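PDB 6G5O: cytochrome P450 from Zobellia galactanivorans, which belongs to the cytochrome P450 family of haem-containing proteins and holds protoporphyrin IX with iron in a largely helical fold. Local coordinates for residues A352-L357 with I378-N383; G81-I86 with S198-R203. One frame throughout, in Å; residues are numbered along the deposited sequence.

In the fold
The two contacts lie on opposite sides of the chain's centre, their own centres 47 Å apart and their nearest atoms about 30 Å apart, and they share no helix or sheet. Interaction 2 comes first along the chain: it sets helix 79-92 against the tight turn joining strands 199-200 and 203-204, two elements more than a hundred residues apart. Interaction 1 follows near the C-terminus, within the long hairpin of strands 351-366 and 369-384, whose second strand also pairs with strand 119-121. The helix of interaction 2 also carries Arg84, which reaches the haem from another side of the helix, whereas interaction 1 joins two strands of a small antiparallel sheet packed on helix 223-238.

Interaction 1 of 2, residues A352-L357 with I378-N383; sequences ASFEIL and IQIKFN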
# COMPACT_ATOMS: atom_id res chain seq x y z
N ALA A 352 -21.95 15.02 7.15
CA ALA A 352 -22.72 14.72 8.35
C ALA A 352 -22.95 13.21 8.48
O ALA A 352 -22.90 12.68 9.59
CB ALA A 352 -24.05 15.49 8.33
N SER A 353 -23.17 12.52 7.37
CA SER A 353 -23.41 11.08 7.40
C SER A 353 -23.28 10.51 6.02
O SER A 353 -23.20 11.26 5.07
CB SER A 353 -24.84 10.78 7.92
OG SER A 353 -25.80 11.25 6.99
N PHE A 354 -23.30 9.19 5.91
CA PHE A 354 -23.24 8.50 4.63
C PHE A 354 -24.29 7.38 4.59
O PHE A 354 -24.81 6.98 5.63
CB PHE A 354 -21.89 7.79 4.43
CG PHE A 354 -20.67 8.63 4.73
CD1 PHE A 354 -20.34 8.97 6.02
CD2 PHE A 354 -19.81 8.99 3.71
CE1 PHE A 354 -19.19 9.69 6.30
CE2 PHE A 354 -18.65 9.72 3.96
CZ PHE A 354 -18.34 10.07 5.26
N GLU A 355 -24.57 6.85 3.40
CA GLU A 355 -25.33 5.61 3.27
C GLU A 355 -24.72 4.82 2.15
O GLU A 355 -24.55 5.32 1.05
CB GLU A 355 -26.80 5.86 2.91
CG GLU A 355 -27.50 6.99 3.66
CD GLU A 355 -28.90 7.25 3.13
OE1 GLU A 355 -29.58 6.27 2.70
OE2 GLU A 355 -29.32 8.44 3.10
N ILE A 356 -24.46 3.55 2.41
CA ILE A 356 -23.99 2.63 1.41
C ILE A 356 -25.18 2.06 0.65
O ILE A 356 -26.03 1.41 1.25
CB ILE A 356 -23.19 1.49 2.05
CG1 ILE A 356 -21.94 2.08 2.75
CG2 ILE A 356 -22.79 0.47 1.02
CD1 ILE A 356 -21.26 1.12 3.72
N LEU A 357 -25.20 2.26 -0.67
CA LEU A 357 -26.35 1.92 -1.51
C LEU A 357 -26.25 0.59 -2.25
O LEU A 357 -27.28 -0.02 -2.50
CB LEU A 357 -26.63 3.05 -2.51
CG LEU A 357 -26.99 4.44 -1.97
CD1 LEU A 357 -27.45 5.36 -3.10
CD2 LEU A 357 -28.06 4.41 -0.89
N ILE A 378 -18.57 0.39 -4.87
CA ILE A 378 -19.43 0.64 -3.73
C ILE A 378 -19.98 2.00 -3.93
O ILE A 378 -19.22 2.95 -4.09
CB ILE A 378 -18.70 0.52 -2.35
CG1 ILE A 378 -19.63 0.97 -1.20
CG2 ILE A 378 -17.40 1.31 -2.28
CD1 ILE A 378 -19.36 0.27 0.12
N GLN A 379 -21.32 2.09 -3.93
CA GLN A 379 -22.01 3.36 -4.18
C GLN A 379 -22.30 3.95 -2.84
O GLN A 379 -22.88 3.28 -2.01
CB GLN A 379 -23.35 3.15 -4.92
CG GLN A 379 -23.25 3.05 -6.45
CD GLN A 379 -23.06 4.39 -7.13
OE1 GLN A 379 -23.44 5.45 -6.61
NE2 GLN A 379 -22.49 4.34 -8.33
N ILE A 380 -21.95 5.22 -2.64
CA ILE A 380 -22.16 5.83 -1.36
C ILE A 380 -22.69 7.23 -1.53
O ILE A 380 -22.22 7.97 -2.39
CB ILE A 380 -20.87 5.84 -0.48
CG1 ILE A 380 -20.29 4.42 -0.36
CG2 ILE A 380 -21.16 6.38 0.91
CD1 ILE A 380 -19.17 4.26 0.64
N LYS A 381 -23.64 7.57 -0.67
CA LYS A 381 -24.27 8.86 -0.67
C LYS A 381 -23.58 9.68 0.41
O LYS A 381 -23.41 9.21 1.51
CB LYS A 381 -25.75 8.68 -0.29
CG LYS A 381 -26.53 9.98 -0.16
CD LYS A 381 -27.46 10.22 -1.34
CE LYS A 381 -28.75 10.94 -0.92
NZ LYS A 381 -28.55 12.38 -0.60
N PHE A 382 -23.20 10.92 0.10
CA PHE A 382 -22.56 11.80 1.06
C PHE A 382 -23.58 12.88 1.39
O PHE A 382 -23.95 13.61 0.47
CB PHE A 382 -21.33 12.48 0.45
CG PHE A 382 -20.13 11.59 0.25
CD1 PHE A 382 -20.23 10.32 -0.28
CD2 PHE A 382 -18.86 12.06 0.56
CE1 PHE A 382 -19.11 9.53 -0.47
CE2 PHE A 382 -17.72 11.28 0.35
CZ PHE A 382 -17.85 10.01 -0.16
N ASN A 383 -24.03 13.00 2.64
CA ASN A 383 -24.99 14.07 3.02
C ASN A 383 -24.23 15.22 3.69
O ASN A 383 -23.38 14.99 4.55
CB ASN A 383 -26.08 13.54 3.97
CG ASN A 383 -26.62 12.16 3.57
OD1 ASN A 383 -27.12 11.96 2.47
ND2 ASN A 383 -26.50 11.18 4.49
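Leu357 N makes a nearly straight bond of 2.9 Å to Gln379 O, at an N-H...O angle of 176°. Farther along the strands the backbone bonds continue: Glu355 and Lys381 form a hydrogen-bonded pair, with Lys381 N 3.0 Å from Glu355 O. Toward the other end the hydroxyl of Ser353 receives the side-chain amide of Asn383; the 2.6 Å from OG to ND2 is short for such a bond, so its exact length is doubtful. OG lies close to the plane of that amide, and chi1 of Ser353 (67°) places it between the backbone N and the carbonyl carbon. These strands are the two arms of the long C-terminal hairpin, and strand 119-121 pairs with the 378-383 arm to complete a three-stranded sheet. On the face opposite Ser353 and Asn383 the side chains are apolar. Phe354 turns its edge to the ring of Phe382 in a T-shaped pair, planes at 68°, and its CE2 stands 4.0 Å above the centre of that ring. Phe354 CB also rests on Ile380 CG2, while Ile356 CG2 meets Ile378 CD1 at 3.6 Å. Ile356 CG1 runs alongside Ile380, 4.1 Å from its CD1. Helix 223-238 packs against this apolar face through Ile233, which touches both Phe354 and Ile380.

Interaction 2 of 2, residues G81-I86 with S198-R203; sequences GVYRAI and SEFEGR. With HEM (protoporphyrin IX containing Fe), chain C.
Beside the haem pocket, helix 79-92 packs its outer side against a tight beta hairpin, closed by a type I' turn from Phe200 to Arg203, and Phe200 meets Tyr83 of the helix in an offset stack. The ring centroids are 4.5 Å apart with the planes inclined at 29°. Phe200 CE1 lies 3.5 Å above the plane of the tyrosine ring, over its centre, and Tyr83 OH stands over the Phe200 ring toward its rim. This hydroxyl is hydrogen-bonded to Glu209, which also forms a salt bridge with Arg203 at the far end of the turn. Two further helix side chains approach the CD1-CE1 side of the phenyl ring. Val82 CG1, anti to the backbone N (chi1 180°), comes within 3.7 Å of Phe200 CE1, and Ile86 CD1 meets the rim almost in plane, 4.1 Å from Phe200 CD1. Ile86 CD1 also lies 3.4 Å from Glu199 O, and Ile86 CG2 3.6 Å from Ser198 CB, just before strand 199-200. Arg84 extends away from the turn to the haem, where NH1 donates to propionate oxygen O2D at 3.0 Å; NH1 is shared with Asn329 O. His80 of this helix is also hydrogen-bonded to the haem, a helix-to-haem arrangement familiar from P450 haem sites.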
# COMPACT_ATOMS: atom_id res chain seq x y z
N GLY A 81 20.59 -0.50 1.30
CA GLY A 81 20.64 0.77 2.04
C GLY A 81 21.17 1.92 1.25
O GLY A 81 20.75 3.05 1.48
N VAL A 82 22.11 1.65 0.32
CA VAL A 82 22.67 2.66 -0.57
C VAL A 82 21.58 3.22 -1.54
O VAL A 82 21.40 4.43 -1.62
CB VAL A 82 23.85 2.10 -1.39
CG1 VAL A 82 24.41 3.18 -2.31
CG2 VAL A 82 24.99 1.56 -0.49
N TYR A 83 20.87 2.35 -2.27
CA TYR A 83 19.76 2.83 -3.13
C TYR A 83 18.69 3.56 -2.28
O TYR A 83 18.10 4.55 -2.68
CB TYR A 83 19.07 1.68 -3.83
CG TYR A 83 19.75 1.10 -5.05
CD1 TYR A 83 20.06 1.91 -6.13
CD2 TYR A 83 20.01 -0.26 -5.15
CE1 TYR A 83 20.63 1.39 -7.28
CE2 TYR A 83 20.60 -0.80 -6.29
CZ TYR A 83 20.90 0.03 -7.35
OH TYR A 83 21.48 -0.44 -8.50
N ARG A 84 18.41 2.99 -1.12
CA ARG A 84 17.40 3.53 -0.25
C ARG A 84 17.77 4.95 0.20
O ARG A 84 16.90 5.82 0.22
CB ARG A 84 17.15 2.62 0.94
CG ARG A 84 15.94 3.17 1.72
CD ARG A 84 15.09 2.13 2.39
NE ARG A 84 14.18 2.80 3.28
CZ ARG A 84 12.99 2.35 3.65
NH1 ARG A 84 12.50 1.22 3.16
NH2 ARG A 84 12.27 3.10 4.48
N ALA A 85 19.04 5.20 0.54
CA ALA A 85 19.50 6.55 0.95
C ALA A 85 19.40 7.56 -0.18
O ALA A 85 19.15 8.74 0.08
CB ALA A 85 20.95 6.53 1.47
N ILE A 86 19.55 7.10 -1.42
CA ILE A 86 19.29 7.97 -2.57
C ILE A 86 17.84 8.45 -2.65
O ILE A 86 17.60 9.61 -2.88
CB ILE A 86 19.60 7.28 -3.90
CG1 ILE A 86 21.09 7.08 -4.09
CG2 ILE A 86 19.08 8.13 -5.07
CD1 ILE A 86 21.41 5.97 -5.08
N SER A 198 20.81 11.52 -9.78
CA SER A 198 21.28 11.05 -8.47
C SER A 198 22.43 10.06 -8.62
O SER A 198 22.62 9.46 -9.67
CB SER A 198 20.15 10.37 -7.71
OG SER A 198 19.03 11.18 -7.70
N GLU A 199 23.17 9.84 -7.53
CA GLU A 199 24.41 9.07 -7.59
C GLU A 199 24.46 7.88 -6.67
O GLU A 199 24.07 7.98 -5.51
CB GLU A 199 25.59 9.97 -7.26
CG GLU A 199 25.63 11.19 -8.14
CD GLU A 199 26.95 11.91 -8.08
OE1 GLU A 199 27.61 11.84 -7.00
OE2 GLU A 199 27.31 12.52 -9.13
N PHE A 200 24.95 6.78 -7.24
CA PHE A 200 25.15 5.53 -6.57
C PHE A 200 26.66 5.37 -6.58
O PHE A 200 27.23 5.05 -7.63
CB PHE A 200 24.52 4.43 -7.43
CG PHE A 200 24.60 3.06 -6.87
CD1 PHE A 200 23.67 2.63 -5.94
CD2 PHE A 200 25.60 2.17 -7.27
CE1 PHE A 200 23.73 1.35 -5.41
CE2 PHE A 200 25.66 0.90 -6.74
CZ PHE A 200 24.71 0.48 -5.81
N GLU A 201 27.30 5.57 -5.45
CA GLU A 201 28.76 5.40 -5.35
C GLU A 201 29.48 6.16 -6.47
O GLU A 201 30.23 5.60 -7.27
CB GLU A 201 29.15 3.91 -5.30
CG GLU A 201 28.92 3.31 -3.91
CD GLU A 201 28.90 1.78 -3.85
OE1 GLU A 201 29.25 1.12 -4.88
OE2 GLU A 201 28.52 1.24 -2.78
N GLY A 202 29.17 7.44 -6.53
CA GLY A 202 29.78 8.35 -7.47
C GLY A 202 29.43 8.29 -8.96
O GLY A 202 29.95 9.10 -9.70
N ARG A 203 28.60 7.35 -9.42
CA ARG A 203 28.08 7.43 -10.79
C ARG A 203 26.55 7.65 -10.84
O ARG A 203 25.80 7.24 -9.94
CB ARG A 203 28.46 6.21 -11.62
CG ARG A 203 27.98 4.90 -11.05
CD ARG A 203 27.43 3.95 -12.10
NE ARG A 203 26.82 2.80 -11.43
CZ ARG A 203 25.51 2.55 -11.32
NH1 ARG A 203 24.62 3.35 -11.88
NH2 ARG A 203 25.10 1.44 -10.70
CHA HEM C . 7.07 -1.34 0.57
CHB HEM C . 2.50 -1.37 2.14
CHC HEM C . 1.65 2.77 -0.17
CHD HEM C . 5.96 2.48 -2.23
C1A HEM C . 5.90 -1.69 1.21
C2A HEM C . 5.74 -2.83 2.05
C3A HEM C . 4.49 -2.81 2.48
C4A HEM C . 3.83 -1.69 1.92
CMA HEM C . 3.91 -3.83 3.40
CAA HEM C . 6.78 -3.87 2.46
CBA HEM C . 7.04 -4.83 1.31
CGA HEM C . 8.13 -5.81 1.64
O1A HEM C . 8.74 -6.36 0.73
O2A HEM C . 8.46 -6.09 2.81
C1B HEM C . 1.88 -0.24 1.65
C2B HEM C . 0.59 0.13 2.06
C3B HEM C . 0.31 1.30 1.40
C4B HEM C . 1.53 1.61 0.59
CMB HEM C . -0.31 -0.64 2.99
CAB HEM C . -0.84 2.22 1.42
CBB HEM C . -1.83 2.18 2.28
C1C HEM C . 2.74 3.07 -0.94
C2C HEM C . 2.82 4.12 -1.86
C3C HEM C . 4.03 4.01 -2.49
C4C HEM C . 4.69 2.89 -1.91
CMC HEM C . 1.78 5.17 -2.11
CAC HEM C . 4.60 4.89 -3.52
CBC HEM C . 4.04 5.96 -4.07
C1D HEM C . 6.62 1.43 -1.56
C2D HEM C . 8.03 1.10 -1.84
C3D HEM C . 8.36 0.06 -1.06
C4D HEM C . 7.13 -0.28 -0.34
CMD HEM C . 8.91 1.85 -2.78
CAD HEM C . 9.71 -0.63 -0.99
CBD HEM C . 10.62 -0.20 0.17
CGD HEM C . 11.98 -0.91 0.09
O1D HEM C . 12.15 -1.93 -0.67
O2D HEM C . 13.00 -0.52 0.76
NA HEM C . 4.69 -1.02 1.11
NB HEM C . 2.39 0.64 0.78
NC HEM C . 3.86 2.31 -0.99
ND HEM C . 6.15 0.58 -0.66
FE HEM C . 4.37 0.60 0.04
O HOH W 1 3.48 -0.80 -1.48